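PDB 6UB0: Glyco_hydro_cc domain-containing protein from Blastomyces gilchristii, which probably hydrolyses the beta-1,3-glucan curdlan as an exo-acting glycoside hydrolase of family GH128, and binds laminaribiose in its active-site cleft. Local coordinates for residues E192-L197 / K225-I230. Numbering follows the deposited sequence.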
ATOM      1  N   GLU A 192       6.020 -17.376   6.277  1.00 45.04           N
ATOM      2  CA  GLU A 192       6.348 -16.750   7.584  1.00 49.02           C
ATOM      3  C   GLU A 192       5.509 -15.470   7.782  1.00 47.60           C
ATOM      4  O   GLU A 192       4.843 -15.327   8.845  1.00 47.94           O
ATOM      5  CB  GLU A 192       7.865 -16.496   7.616  1.00 52.96           C
ATOM      6  CG  GLU A 192       8.392 -15.734   8.827  1.00 55.93           C
ATOM      7  CD  GLU A 192       8.313 -16.418  10.176  1.00 59.23           C
ATOM      8  OE1 GLU A 192       8.442 -17.657  10.223  1.00 65.79           O
ATOM      9  OE2 GLU A 192       8.146 -15.700  11.182  1.00 61.23           O
ATOM     10  N   VAL A 193       5.478 -14.581   6.786  1.00 44.48           N
ATOM     11  CA  VAL A 193       4.906 -13.208   6.966  1.00 42.49           C
ATOM     12  C   VAL A 193       3.367 -13.218   6.808  1.00 39.84           C
ATOM     13  O   VAL A 193       2.679 -12.463   7.540  1.00 38.18           O
ATOM     14  CB  VAL A 193       5.631 -12.220   6.032  1.00 41.82           C
ATOM     15  CG1 VAL A 193       7.142 -12.400   6.150  1.00 41.75           C
ATOM     16  CG2 VAL A 193       5.206 -12.334   4.569  1.00 41.41           C
ATOM     17  N   LEU A 194       2.784 -14.051   5.940  1.00 36.83           N
ATOM     18  CA  LEU A 194       1.311 -13.930   5.706  1.00 36.93           C
ATOM     19  C   LEU A 194       0.501 -14.192   6.987  1.00 37.61           C
ATOM     20  O   LEU A 194      -0.400 -13.423   7.344  1.00 36.87           O
ATOM     21  CB  LEU A 194       0.871 -14.832   4.547  1.00 34.44           C
ATOM     22  CG  LEU A 194       1.210 -14.327   3.142  1.00 33.29           C
ATOM     23  CD1 LEU A 194       0.627 -15.199   2.041  1.00 32.63           C
ATOM     24  CD2 LEU A 194       0.751 -12.878   2.954  1.00 31.15           C
ATOM     25  N   PRO A 195       0.783 -15.267   7.749  1.00 40.16           N
ATOM     26  CA  PRO A 195       0.080 -15.481   9.015  1.00 40.52           C
ATOM     27  C   PRO A 195       0.316 -14.312   9.998  1.00 39.45           C
ATOM     28  O   PRO A 195      -0.629 -13.824  10.596  1.00 41.10           O
ATOM     29  CB  PRO A 195       0.660 -16.799   9.547  1.00 41.82           C
ATOM     30  CG  PRO A 195       1.395 -17.441   8.381  1.00 42.15           C
ATOM     31  CD  PRO A 195       1.791 -16.298   7.464  1.00 40.46           C
ATOM     32  N   TRP A 196       1.553 -13.843  10.086  1.00 39.31           N
ATOM     33  CA  TRP A 196       1.993 -12.764  11.010  1.00 39.57           C
ATOM     34  C   TRP A 196       1.235 -11.467  10.684  1.00 38.98           C
ATOM     35  O   TRP A 196       0.651 -10.792  11.612  1.00 39.48           O
ATOM     36  CB  TRP A 196       3.517 -12.595  10.881  1.00 40.84           C
ATOM     37  CG  TRP A 196       4.078 -11.633  11.875  1.00 42.20           C
ATOM     38  CD1 TRP A 196       4.366 -11.908  13.175  1.00 44.64           C
ATOM     39  CD2 TRP A 196       4.352 -10.234  11.680  1.00 41.68           C
ATOM     40  NE1 TRP A 196       4.796 -10.774  13.810  1.00 45.69           N
ATOM     41  CE2 TRP A 196       4.815  -9.737  12.917  1.00 42.83           C
ATOM     42  CE3 TRP A 196       4.263  -9.359  10.592  1.00 38.33           C
ATOM     43  CZ2 TRP A 196       5.186  -8.408  13.092  1.00 42.71           C
ATOM     44  CZ3 TRP A 196       4.611  -8.044  10.773  1.00 38.58           C
ATOM     45  CH2 TRP A 196       5.077  -7.579  12.007  1.00 40.49           C
ATOM     46  N   LEU A 197       1.193 -11.145   9.390  1.00 35.85           N
ATOM     47  CA  LEU A 197       0.441  -9.956   8.900  1.00 35.03           C
ATOM     48  C   LEU A 197      -1.034 -10.176   9.232  1.00 35.39           C
ATOM     49  O   LEU A 197      -1.682  -9.221   9.693  1.00 35.51           O
ATOM     50  CB  LEU A 197       0.716  -9.745   7.400  1.00 32.65           C
ATOM     51  CG  LEU A 197       2.149  -9.327   7.069  1.00 33.28           C
ATOM     52  CD1 LEU A 197       2.512  -9.595   5.616  1.00 33.18           C
ATOM     53  CD2 LEU A 197       2.355  -7.850   7.397  1.00 32.00           C
ATOM     54  N   LYS A 225       0.480 -18.990  -6.519  1.00 35.50           N
ATOM     55  CA  LYS A 225      -0.331 -20.002  -5.789  1.00 34.99           C
ATOM     56  C   LYS A 225      -0.212 -19.836  -4.279  1.00 32.22           C
ATOM     57  O   LYS A 225      -1.230 -19.955  -3.592  1.00 30.46           O
ATOM     58  CB  LYS A 225       0.157 -21.418  -6.082  1.00 39.45           C
ATOM     59  CG  LYS A 225      -0.270 -22.009  -7.411  1.00 42.77           C
ATOM     60  CD  LYS A 225       0.517 -23.277  -7.727  1.00 45.79           C
ATOM     61  CE  LYS A 225      -0.050 -24.071  -8.885  1.00 48.41           C
ATOM     62  NZ  LYS A 225       0.292 -25.514  -8.784  1.00 50.53           N
ATOM     63  N   ALA A 226       0.997 -19.635  -3.768  1.00 33.01           N
ATOM     64  CA  ALA A 226       1.248 -19.452  -2.325  1.00 32.86           C
ATOM     65  C   ALA A 226       0.474 -18.223  -1.820  1.00 32.73           C
ATOM     66  O   ALA A 226      -0.128 -18.271  -0.711  1.00 35.70           O
ATOM     67  CB  ALA A 226       2.723 -19.290  -2.079  1.00 34.08           C
ATOM     68  N   TYR A 227       0.576 -17.105  -2.544  1.00 32.04           N
ATOM     69  CA  TYR A 227      -0.067 -15.844  -2.132  1.00 29.39           C
ATOM     70  C   TYR A 227      -1.587 -16.073  -2.115  1.00 29.42           C
ATOM     71  O   TYR A 227      -2.242 -15.542  -1.228  1.00 32.17           O
ATOM     72  CB  TYR A 227       0.324 -14.695  -3.057  1.00 27.15           C
ATOM     73  CG  TYR A 227      -0.188 -13.347  -2.617  1.00 26.21           C
ATOM     74  CD1 TYR A 227       0.110 -12.859  -1.363  1.00 24.82           C
ATOM     75  CD2 TYR A 227      -0.807 -12.493  -3.506  1.00 24.42           C
ATOM     76  CE1 TYR A 227      -0.326 -11.617  -0.939  1.00 24.56           C
ATOM     77  CE2 TYR A 227      -1.224 -11.230  -3.111  1.00 25.12           C
ATOM     78  CZ  TYR A 227      -0.945 -10.765  -1.837  1.00 21.93           C
ATOM     79  OH  TYR A 227      -1.376  -9.539  -1.392  1.00 20.84           O
ATOM     80  N   LYS A 228      -2.098 -16.940  -2.986  1.00 29.98           N
ATOM     81  CA  LYS A 228      -3.562 -17.215  -3.164  1.00 32.48           C
ATOM     82  C   LYS A 228      -4.133 -18.123  -2.070  1.00 33.19           C
ATOM     83  O   LYS A 228      -5.357 -18.013  -1.850  1.00 36.37           O
ATOM     84  CB  LYS A 228      -3.801 -17.879  -4.523  1.00 32.06           C
ATOM     85  CG  LYS A 228      -5.256 -17.987  -4.955  1.00 33.66           C
ATOM     86  CD  LYS A 228      -5.339 -18.381  -6.399  1.00 35.38           C
ATOM     87  CE  LYS A 228      -6.715 -18.255  -6.996  1.00 37.68           C
ATOM     88  NZ  LYS A 228      -6.734 -18.959  -8.298  1.00 40.28           N
ATOM     89  N   THR A 229      -3.316 -19.003  -1.458  1.00 35.42           N
ATOM     90  CA  THR A 229      -3.772 -20.166  -0.650  1.00 38.51           C
ATOM     91  C   THR A 229      -3.317 -20.073   0.809  1.00 39.03           C
ATOM     92  O   THR A 229      -3.920 -20.741   1.609  1.00 41.68           O
ATOM     93  CB  THR A 229      -3.230 -21.498  -1.187  1.00 39.72           C
ATOM     94  OG1 THR A 229      -1.820 -21.467  -1.001  1.00 37.79           O
ATOM     95  CG2 THR A 229      -3.537 -21.774  -2.640  1.00 38.97           C
ATOM     96  N   ILE A 230      -2.273 -19.312   1.147  1.00 39.82           N
ATOM     97  CA  ILE A 230      -1.666 -19.442   2.492  1.00 39.81           C
ATOM     98  C   ILE A 230      -2.609 -18.774   3.497  1.00 41.14           C
ATOM     99  O   ILE A 230      -3.337 -17.788   3.249  1.00 38.44           O
ATOM    100  CB  ILE A 230      -0.241 -18.886   2.513  1.00 40.01           C
ATOM    101  CG1 ILE A 230       0.704 -19.833   1.775  1.00 40.66           C
ATOM    102  CG2 ILE A 230       0.183 -18.613   3.938  1.00 41.72           C
ATOM    103  CD1 ILE A 230       2.071 -19.280   1.535  1.00 42.51           C
ATOM    104  OXT ILE A 230      -2.646 -19.265   4.623  1.00 41.75           O
TER
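Leu194 of helix 183-199 meets Tyr227 of helix 222-229 through its CD1 methyl, and Ile230, the last residue of the chain, through both CD1 and CB. Leu194 CD1 lies 3.8 Å from Ile230 CB, while Leu194 CB sits 3.9 Å from Ile230 CG2, and the two branched side chains cross at about a right angle. In Ile230 the CG2 methyl stands anti to the backbone N while CG1 lies beside it (chi1 -73°), which turns CG2 onto the leucine. Leu194 CD1 also approaches the Tyr227 ring obliquely, 4.2 Å from Tyr227 CD1. Both helices pack on the outside of the TIM barrel of this glycosyl hydrolase, against its last strand, 203-208: Leu194 touches Tyr206 and Tyr227 touches Ala207. An apolar, branched leucine suits this buried site, where a polar group would need a partner. Tyrosine suits its own because its apolar ring carbons meet the leucine, while the hydroxyl of this buried residue is hydrogen-bonded to Gly6 O and Ser208 N, anchoring the helix to the first and last strands, where the barrel closes. Ile230 combines an apolar side chain, which also rests on Leu190, with a terminal carboxylate whose O is hydrogen-bonded to Arg5 NH2.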